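Local coordinates for phosphatidylinositol transfer protein SFH5 (Saccharomyces cerevisiae, PDB 6W32) that transfers phosphatidylinositol between membranes, helps control plasma-membrane phosphoinositide levels, and binds heme b, at residues T180-K186 against Y217-N223; K130-W135 against Y259-P264. One frame throughout, in Å; residues are numbered along the deposited sequence.

Interaction 1. Residues T180-K186 against Y217-N223; sequences TQVHDYK and YAKYFVN. With HEM (protoporphyrin IX containing Fe), chain D.
Gln-181 and His-183 pair in parallel with the backbone of 218-222: Gln-181 N donates to Ala-218 O, Tyr-220 N to Gln-181 O, His-183 N to Tyr-220 O at 2.9 Å, and Val-222 N to His-183 O, nearly straight at 178°. Just past the strand end, Tyr-185 N gives a fifth bond to Val-222 O.

On the heme side, Lys-219 runs out extended, its CG anti to the backbone N (chi1 -173°), and its NZ spans both propionates, 2.7 Å from heme O1D and 3.0 Å from O2A. His-183 NE2 adds a weak bond to heme O2A (3.1 Å). Tyr-185 OH is the proximal ligand, 2.3 Å from the iron, with porphyrin carbons over one face of its ring. Phe-221 lies beside both rings, in an offset edge-to-face pair with His-183 (planes at 74°), and its CD1 meets the edge of Tyr-185.

At the C-terminal end of the strands, Asp-184 OD1 accepts Lys-186 N at 2.7 Å, closing an Asx turn, and a weak bond from Asn-223 ND2 at 3.4 Å. Asp-184 OD2 meets Tyr-268 OH, Asn-223 OD1 takes Gly-253 N, and Thr-180 OG1 bonds Asn-129 O.

Helix 195-211 joins the two strands as a beta-alpha-beta unit within the CRAL-TRIO sheet. Strand 132-136 flanks 179-184, strand 247-250 flanks 216-222, and helix 151-166 reaches Gln-181 through Arg-158 and Met-162.

Interaction 2. Residues K130-W135 against Y259-P264; sequences KKAVTW and YLKDCP
Lys-130 and Leu-260 make the nearest backbone approach, CA to CA 6.9 Å, too wide for strand pairing, and 259-264 crosses as a loop with a type I turn from Leu-260 to Cys-263. The polar link comes from a side chain: Lys-130 NZ donates to Tyr-259 O (3.1 Å), arriving tilted 35° from the carbonyl plane, and also bonds the hydroxyl of Tyr-220.

Leu-260 does most of the apolar work with its two methyls. CD2 lies against the aliphatic part of Lys-130, 3.8 Å from Lys-130 CD. CD1 meets Val-133 CG1 tip to tip and sits 3.9 Å from Trp-135 CZ2. The indole, set by a chi1 of -52° that puts CG anti to the carbonyl carbon, turns its six-membered end to the loop: Cys-263 CB stands at the ring edge, 3.9 Å from Trp-135 CH2, and Pro-264 CD lies nearby. Val-133 CG1 rests over one indole face, and Trp-135 NE1 bonds Thr-121 OG1.

This is packing of a loop on a sheet. Strand 132-136 lies between 118-122 and 179-184, and the loop that follows strand 247-250 comes back across the sheet to meet it. Helix 277-280 then closes on Trp-135 and Pro-264 through Leu-277.

Interactions 1 and 2 meet on one sheet, their centres about 10 Å apart, because strand 132-136 is the next neighbour of 179-184: Val-182 N lies 2.8 Å from Thr-134 O. Tyr-220 is the second junction. It leaves strand 216-222 on the side away from the heme, where its OH is 2.8 Å from Lys-130 NZ and its CE2 packs 3.6 Å from Tyr-259 CB. One sheet thus has two jobs: 180-186 with 217-223 presents the iron and propionate ligands, and 130-135 with 259-264 packs the reverse face. Trp-135 remains about 7 Å from the His-183 side chain and about 10 Å from the heme, nearest atoms.

Interaction 1. Residues T180-K186 against Y217-N223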
loop_
_atom_site.group_PDB
_atom_site.type_symbol
_atom_site.label_atom_id
_atom_site.label_comp_id
_atom_site.label_asym_id
_atom_site.label_seq_id
_atom_site.Cartn_x
_atom_site.Cartn_y
_atom_site.Cartn_z
ATOM N N THR A 180 -7.567 -2.607 -0.689
ATOM C CA THR A 180 -7.875 -3.159 -1.995
ATOM C C THR A 180 -7.443 -2.146 -3.043
ATOM O O THR A 180 -7.355 -0.946 -2.755
ATOM C CB THR A 180 -9.356 -3.528 -2.081
ATOM O OG1 THR A 180 -9.609 -4.595 -1.149
ATOM C CG2 THR A 180 -9.757 -3.965 -3.484
ATOM N N GLN A 181 -7.104 -2.630 -4.239
ATOM C CA GLN A 181 -6.522 -1.773 -5.252
ATOM C C GLN A 181 -7.126 -2.120 -6.593
ATOM O O GLN A 181 -7.348 -3.295 -6.874
ATOM C CB GLN A 181 -4.993 -1.930 -5.283
ATOM C CG GLN A 181 -4.322 -1.407 -4.018
ATOM C CD GLN A 181 -2.856 -1.771 -3.905
ATOM O OE1 GLN A 181 -2.345 -2.010 -2.804
ATOM N NE2 GLN A 181 -2.170 -1.811 -5.035
ATOM N N VAL A 182 -7.426 -1.114 -7.409
ATOM C CA VAL A 182 -7.872 -1.357 -8.773
ATOM C C VAL A 182 -6.932 -0.648 -9.729
ATOM O O VAL A 182 -6.577 0.514 -9.506
ATOM C CB VAL A 182 -9.327 -0.894 -9.033
ATOM C CG1 VAL A 182 -9.645 -0.868 -10.546
ATOM C CG2 VAL A 182 -10.280 -1.798 -8.379
ATOM N N HIS A 183 -6.560 -1.339 -10.801
ATOM C CA HIS A 183 -6.005 -0.716 -11.988
ATOM C C HIS A 183 -7.073 -0.707 -13.069
ATOM O O HIS A 183 -7.821 -1.687 -13.229
ATOM C CB HIS A 183 -4.774 -1.458 -12.495
ATOM C CG HIS A 183 -3.580 -1.297 -11.614
ATOM N ND1 HIS A 183 -2.326 -1.746 -11.966
ATOM C CD2 HIS A 183 -3.453 -0.738 -10.387
ATOM C CE1 HIS A 183 -1.476 -1.463 -10.995
ATOM N NE2 HIS A 183 -2.137 -0.864 -10.019
ATOM N N ASP A 184 -7.237 0.456 -13.682
ATOM C CA ASP A 184 -8.039 0.568 -14.872
ATOM C C ASP A 184 -7.049 0.746 -15.990
ATOM O O ASP A 184 -6.319 1.735 -16.053
ATOM C CB ASP A 184 -8.970 1.777 -14.785
ATOM C CG ASP A 184 -9.844 1.928 -16.015
ATOM O OD1 ASP A 184 -9.728 1.091 -16.935
ATOM O OD2 ASP A 184 -10.646 2.884 -16.062
ATOM N N TYR A 185 -7.037 -0.229 -16.881
ATOM C CA TYR A 185 -6.243 -0.152 -18.084
ATOM C C TYR A 185 -7.083 0.141 -19.310
ATOM O O TYR A 185 -6.661 -0.192 -20.430
ATOM C CB TYR A 185 -5.488 -1.460 -18.254
ATOM C CG TYR A 185 -4.485 -1.692 -17.160
ATOM C CD1 TYR A 185 -3.394 -0.854 -17.025
ATOM C CD2 TYR A 185 -4.604 -2.757 -16.287
ATOM C CE1 TYR A 185 -2.465 -1.047 -16.034
ATOM C CE2 TYR A 185 -3.669 -2.967 -15.305
ATOM C CZ TYR A 185 -2.587 -2.102 -15.189
ATOM O OH TYR A 185 -1.634 -2.264 -14.209
ATOM N N LYS A 186 -8.258 0.756 -19.141
ATOM C CA LYS A 186 -9.077 1.022 -20.314
ATOM C C LYS A 186 -8.325 1.908 -21.282
ATOM O O LYS A 186 -8.174 3.109 -21.054
ATOM C CB LYS A 186 -10.394 1.698 -19.968
ATOM C CG LYS A 186 -11.167 2.016 -21.246
ATOM C CD LYS A 186 -12.709 1.972 -21.075
ATOM C CE LYS A 186 -13.382 1.391 -22.317
ATOM N NZ LYS A 186 -12.594 1.740 -23.548
ATOM N N TYR A 217 -5.425 -6.993 0.330
ATOM C CA TYR A 217 -6.425 -8.074 0.383
ATOM C C TYR A 217 -6.761 -8.573 -1.009
ATOM O O TYR A 217 -6.574 -9.752 -1.284
ATOM C CB TYR A 217 -7.726 -7.671 1.092
ATOM C CG TYR A 217 -8.723 -8.817 1.149
ATOM C CD1 TYR A 217 -8.492 -9.939 1.947
ATOM C CD2 TYR A 217 -9.887 -8.793 0.394
ATOM C CE1 TYR A 217 -9.399 -11.020 1.986
ATOM C CE2 TYR A 217 -10.784 -9.847 0.424
ATOM C CZ TYR A 217 -10.542 -10.958 1.225
ATOM O OH TYR A 217 -11.465 -11.998 1.242
ATOM N N ALA A 218 -7.221 -7.686 -1.894
ATOM C CA ALA A 218 -7.539 -8.019 -3.274
ATOM C C ALA A 218 -7.098 -6.897 -4.186
ATOM O O ALA A 218 -7.206 -5.721 -3.825
ATOM C CB ALA A 218 -9.033 -8.223 -3.482
ATOM N N LYS A 219 -6.645 -7.263 -5.381
ATOM C CA LYS A 219 -6.292 -6.307 -6.422
ATOM C C LYS A 219 -6.992 -6.698 -7.729
ATOM O O LYS A 219 -6.928 -7.862 -8.160
ATOM C CB LYS A 219 -4.779 -6.247 -6.578
ATOM C CG LYS A 219 -4.279 -5.165 -7.523
ATOM C CD LYS A 219 -2.886 -4.704 -7.117
ATOM C CE LYS A 219 -2.483 -3.388 -7.773
ATOM N NZ LYS A 219 -1.052 -3.053 -7.447
ATOM N N TYR A 220 -7.698 -5.734 -8.343
ATOM C CA TYR A 220 -8.480 -5.977 -9.549
ATOM C C TYR A 220 -7.858 -5.211 -10.700
ATOM O O TYR A 220 -7.490 -4.044 -10.549
ATOM C CB TYR A 220 -9.958 -5.561 -9.386
ATOM C CG TYR A 220 -10.624 -6.253 -8.237
ATOM C CD1 TYR A 220 -10.634 -5.671 -6.981
ATOM C CD2 TYR A 220 -11.179 -7.527 -8.381
ATOM C CE1 TYR A 220 -11.191 -6.313 -5.900
ATOM C CE2 TYR A 220 -11.768 -8.175 -7.300
ATOM C CZ TYR A 220 -11.751 -7.539 -6.058
ATOM O OH TYR A 220 -12.297 -8.118 -4.948
ATOM N N PHE A 221 -7.770 -5.866 -11.853
ATOM C CA PHE A 221 -7.162 -5.306 -13.052
ATOM C C PHE A 221 -8.259 -5.300 -14.094
ATOM O O PHE A 221 -8.520 -6.343 -14.694
ATOM C CB PHE A 221 -5.978 -6.151 -13.513
ATOM C CG PHE A 221 -4.907 -6.286 -12.492
ATOM C CD1 PHE A 221 -3.778 -5.483 -12.548
ATOM C CD2 PHE A 221 -5.019 -7.213 -11.463
ATOM C CE1 PHE A 221 -2.754 -5.608 -11.617
ATOM C CE2 PHE A 221 -4.006 -7.337 -10.519
ATOM C CZ PHE A 221 -2.858 -6.522 -10.601
ATOM N N VAL A 222 -8.903 -4.158 -14.326
ATOM C CA VAL A 222 -10.130 -4.156 -15.117
ATOM C C VAL A 222 -9.915 -3.478 -16.467
ATOM O O VAL A 222 -9.015 -2.669 -16.659
ATOM C CB VAL A 222 -11.298 -3.505 -14.351
ATOM C CG1 VAL A 222 -11.293 -4.005 -12.912
ATOM C CG2 VAL A 222 -11.206 -2.004 -14.411
ATOM N N ASN A 223 -10.752 -3.857 -17.423
ATOM C CA ASN A 223 -10.756 -3.318 -18.772
ATOM C C ASN A 223 -9.486 -3.687 -19.526
ATOM O O ASN A 223 -8.899 -2.867 -20.229
ATOM C CB ASN A 223 -10.997 -1.821 -18.746
ATOM C CG ASN A 223 -12.426 -1.524 -18.454
ATOM O OD1 ASN A 223 -13.311 -2.220 -18.963
ATOM N ND2 ASN A 223 -12.683 -0.554 -17.604
HETATM C CHA HEM D . 1.651 -3.700 -11.849
HETATM C CHB HEM D . 1.693 0.102 -14.772
HETATM C CHC HEM D . -0.461 -2.550 -18.193
HETATM C CHD HEM D . -0.950 -6.245 -15.054
HETATM C C1A HEM D . 1.834 -2.442 -12.359
HETATM C C2A HEM D . 2.521 -1.401 -11.655
HETATM C C3A HEM D . 2.580 -0.326 -12.467
HETATM C C4A HEM D . 1.890 -0.697 -13.692
HETATM C CMA HEM D . 3.186 1.082 -12.248
HETATM C CAA HEM D . 3.106 -1.694 -10.263
HETATM C CBA HEM D . 2.421 -1.101 -9.055
HETATM C CGA HEM D . 1.136 -0.395 -9.265
HETATM O O1A HEM D . 1.277 0.739 -9.822
HETATM O O2A HEM D . 0.370 -0.545 -8.256
HETATM C C1B HEM D . 1.171 -0.296 -15.968
HETATM C C2B HEM D . 1.102 0.525 -17.145
HETATM C C3B HEM D . 0.510 -0.194 -18.102
HETATM C C4B HEM D . 0.183 -1.510 -17.555
HETATM C CMB HEM D . 1.629 1.974 -17.203
HETATM C CAB HEM D . 0.191 0.278 -19.537
HETATM C CBB HEM D . 0.555 -0.420 -20.597
HETATM C C1C HEM D . -0.814 -3.785 -17.682
HETATM C C2C HEM D . -1.513 -4.904 -18.353
HETATM C C3C HEM D . -1.639 -5.922 -17.472
HETATM C C4C HEM D . -1.038 -5.496 -16.216
HETATM C CMC HEM D . -2.032 -4.915 -19.816
HETATM C CAC HEM D . -2.322 -7.294 -17.723
HETATM C CBC HEM D . -3.142 -7.858 -16.806
HETATM C C1D HEM D . -0.255 -5.940 -13.915
HETATM C C2D HEM D . -0.021 -6.811 -12.788
HETATM C C3D HEM D . 0.824 -5.987 -11.814
HETATM C C4D HEM D . 0.991 -4.723 -12.445
HETATM C CMD HEM D . -0.492 -8.251 -12.567
HETATM C CAD HEM D . 1.368 -6.316 -10.418
HETATM C CBD HEM D . 0.533 -5.505 -9.420
HETATM C CGD HEM D . 0.959 -5.889 -8.025
HETATM O O1D HEM D . 0.496 -5.216 -7.046
HETATM O O2D HEM D . 1.952 -6.688 -7.921
HETATM N NA HEM D . 1.474 -1.997 -13.599
HETATM N NB HEM D . 0.609 -1.524 -16.249
HETATM N NC HEM D . -0.558 -4.220 -16.430
HETATM N ND HEM D . 0.382 -4.708 -13.677
HETATM FE FE HEM D . 0.378 -3.076 -14.956
#

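Interaction 2. Residues K130-W135 against Y259-P264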
loop_
_atom_site.group_PDB
_atom_site.type_symbol
_atom_site.label_atom_id
_atom_site.label_comp_id
_atom_site.label_asym_id
_atom_site.label_seq_id
_atom_site.Cartn_x
_atom_site.Cartn_y
_atom_site.Cartn_z
ATOM N N LYS A 130 -12.340 -4.420 1.982
ATOM C CA LYS A 130 -12.585 -3.749 0.713
ATOM C C LYS A 130 -13.249 -2.394 0.933
ATOM O O LYS A 130 -13.919 -1.890 0.033
ATOM C CB LYS A 130 -13.426 -4.623 -0.219
ATOM C CG LYS A 130 -12.859 -6.010 -0.483
ATOM C CD LYS A 130 -13.403 -6.519 -1.767
ATOM C CE LYS A 130 -13.533 -8.034 -1.742
ATOM N NZ LYS A 130 -14.224 -8.532 -2.953
ATOM N N LYS A 131 -13.074 -1.811 2.119
ATOM C CA LYS A 131 -13.519 -0.462 2.433
ATOM C C LYS A 131 -12.519 0.614 2.004
ATOM O O LYS A 131 -12.920 1.681 1.537
ATOM C CB LYS A 131 -13.778 -0.342 3.932
ATOM C CG LYS A 131 -14.683 -1.412 4.507
ATOM C CD LYS A 131 -14.525 -1.435 6.027
ATOM C CE LYS A 131 -15.693 -2.121 6.690
ATOM N NZ LYS A 131 -15.633 -1.950 8.149
ATOM N N ALA A 132 -11.226 0.384 2.154
ATOM C CA ALA A 132 -10.220 1.304 1.630
ATOM C C ALA A 132 -9.715 0.772 0.299
ATOM O O ALA A 132 -9.183 -0.339 0.239
ATOM C CB ALA A 132 -9.061 1.468 2.611
ATOM N N VAL A 133 -9.874 1.553 -0.760
ATOM C CA VAL A 133 -9.461 1.171 -2.105
ATOM C C VAL A 133 -8.604 2.286 -2.674
ATOM O O VAL A 133 -8.915 3.468 -2.465
ATOM C CB VAL A 133 -10.694 0.925 -3.015
ATOM C CG1 VAL A 133 -10.293 0.293 -4.327
ATOM C CG2 VAL A 133 -11.716 0.038 -2.339
ATOM N N THR A 134 -7.541 1.937 -3.406
ATOM C CA THR A 134 -6.899 2.943 -4.259
ATOM C C THR A 134 -7.032 2.532 -5.715
ATOM O O THR A 134 -7.147 1.347 -6.039
ATOM C CB THR A 134 -5.406 3.205 -3.963
ATOM O OG1 THR A 134 -4.603 2.138 -4.481
ATOM C CG2 THR A 134 -5.144 3.359 -2.515
ATOM N N TRP A 135 -6.991 3.521 -6.593
ATOM C CA TRP A 135 -7.295 3.289 -7.989
ATOM C C TRP A 135 -6.249 3.985 -8.842
ATOM O O TRP A 135 -6.012 5.181 -8.677
ATOM C CB TRP A 135 -8.679 3.835 -8.352
ATOM C CG TRP A 135 -9.881 3.434 -7.523
ATOM C CD1 TRP A 135 -10.126 3.699 -6.192
ATOM C CD2 TRP A 135 -11.042 2.766 -8.019
ATOM N NE1 TRP A 135 -11.379 3.212 -5.840
ATOM C CE2 TRP A 135 -11.949 2.633 -6.944
ATOM C CE3 TRP A 135 -11.396 2.266 -9.271
ATOM C CZ2 TRP A 135 -13.183 2.015 -7.090
ATOM C CZ3 TRP A 135 -12.608 1.661 -9.421
ATOM C CH2 TRP A 135 -13.500 1.531 -8.331
ATOM N N TYR A 259 -17.650 -7.314 -7.317
ATOM C CA TYR A 259 -16.641 -7.501 -6.283
ATOM C C TYR A 259 -16.516 -6.334 -5.313
ATOM O O TYR A 259 -16.298 -6.565 -4.114
ATOM C CB TYR A 259 -15.290 -7.772 -6.916
ATOM C CG TYR A 259 -15.258 -8.892 -7.932
ATOM C CD1 TYR A 259 -15.089 -10.229 -7.554
ATOM C CD2 TYR A 259 -15.358 -8.618 -9.285
ATOM C CE1 TYR A 259 -15.008 -11.252 -8.522
ATOM C CE2 TYR A 259 -15.286 -9.632 -10.246
ATOM C CZ TYR A 259 -15.095 -10.920 -9.858
ATOM O OH TYR A 259 -15.037 -11.863 -10.836
ATOM N N LEU A 260 -16.648 -5.081 -5.770
ATOM C CA LEU A 260 -16.683 -3.925 -4.869
ATOM C C LEU A 260 -18.115 -3.424 -4.804
ATOM O O LEU A 260 -18.578 -2.765 -5.743
ATOM C CB LEU A 260 -15.771 -2.791 -5.330
ATOM C CG LEU A 260 -14.275 -3.004 -5.488
ATOM C CD1 LEU A 260 -13.653 -1.676 -5.810
ATOM C CD2 LEU A 260 -13.705 -3.645 -4.253
ATOM N N LYS A 261 -18.802 -3.689 -3.687
ATOM C CA LYS A 261 -20.242 -3.464 -3.688
ATOM C C LYS A 261 -20.576 -2.000 -3.959
ATOM O O LYS A 261 -21.437 -1.716 -4.800
ATOM C CB LYS A 261 -20.887 -3.999 -2.398
ATOM C CG LYS A 261 -20.728 -3.262 -1.095
ATOM C CD LYS A 261 -21.636 -3.923 0.017
ATOM C CE LYS A 261 -21.693 -5.474 -0.123
ATOM N NZ LYS A 261 -22.933 -6.213 0.401
ATOM N N ASP A 262 -19.835 -1.056 -3.369
ATOM C CA ASP A 262 -20.228 0.352 -3.451
ATOM C C ASP A 262 -19.355 1.219 -4.361
ATOM O O ASP A 262 -19.310 2.438 -4.199
ATOM C CB ASP A 262 -20.278 0.949 -2.055
ATOM C CG ASP A 262 -21.468 0.468 -1.306
ATOM O OD1 ASP A 262 -22.390 -0.014 -1.997
ATOM O OD2 ASP A 262 -21.482 0.540 -0.058
ATOM N N CYS A 263 -18.709 0.628 -5.350
ATOM C CA CYS A 263 -17.996 1.409 -6.334
ATOM C C CYS A 263 -18.993 2.087 -7.274
ATOM O O CYS A 263 -20.176 1.761 -7.275
ATOM C CB CYS A 263 -17.030 0.510 -7.086
ATOM S SG CYS A 263 -17.815 -0.422 -8.324
ATOM N N PRO A 264 -18.569 3.064 -8.075
ATOM C CA PRO A 264 -19.567 3.831 -8.827
ATOM C C PRO A 264 -20.307 2.955 -9.835
ATOM O O PRO A 264 -19.729 2.050 -10.443
ATOM C CB PRO A 264 -18.736 4.928 -9.505
ATOM C CG PRO A 264 -17.360 4.407 -9.542
ATOM C CD PRO A 264 -17.204 3.572 -8.326
#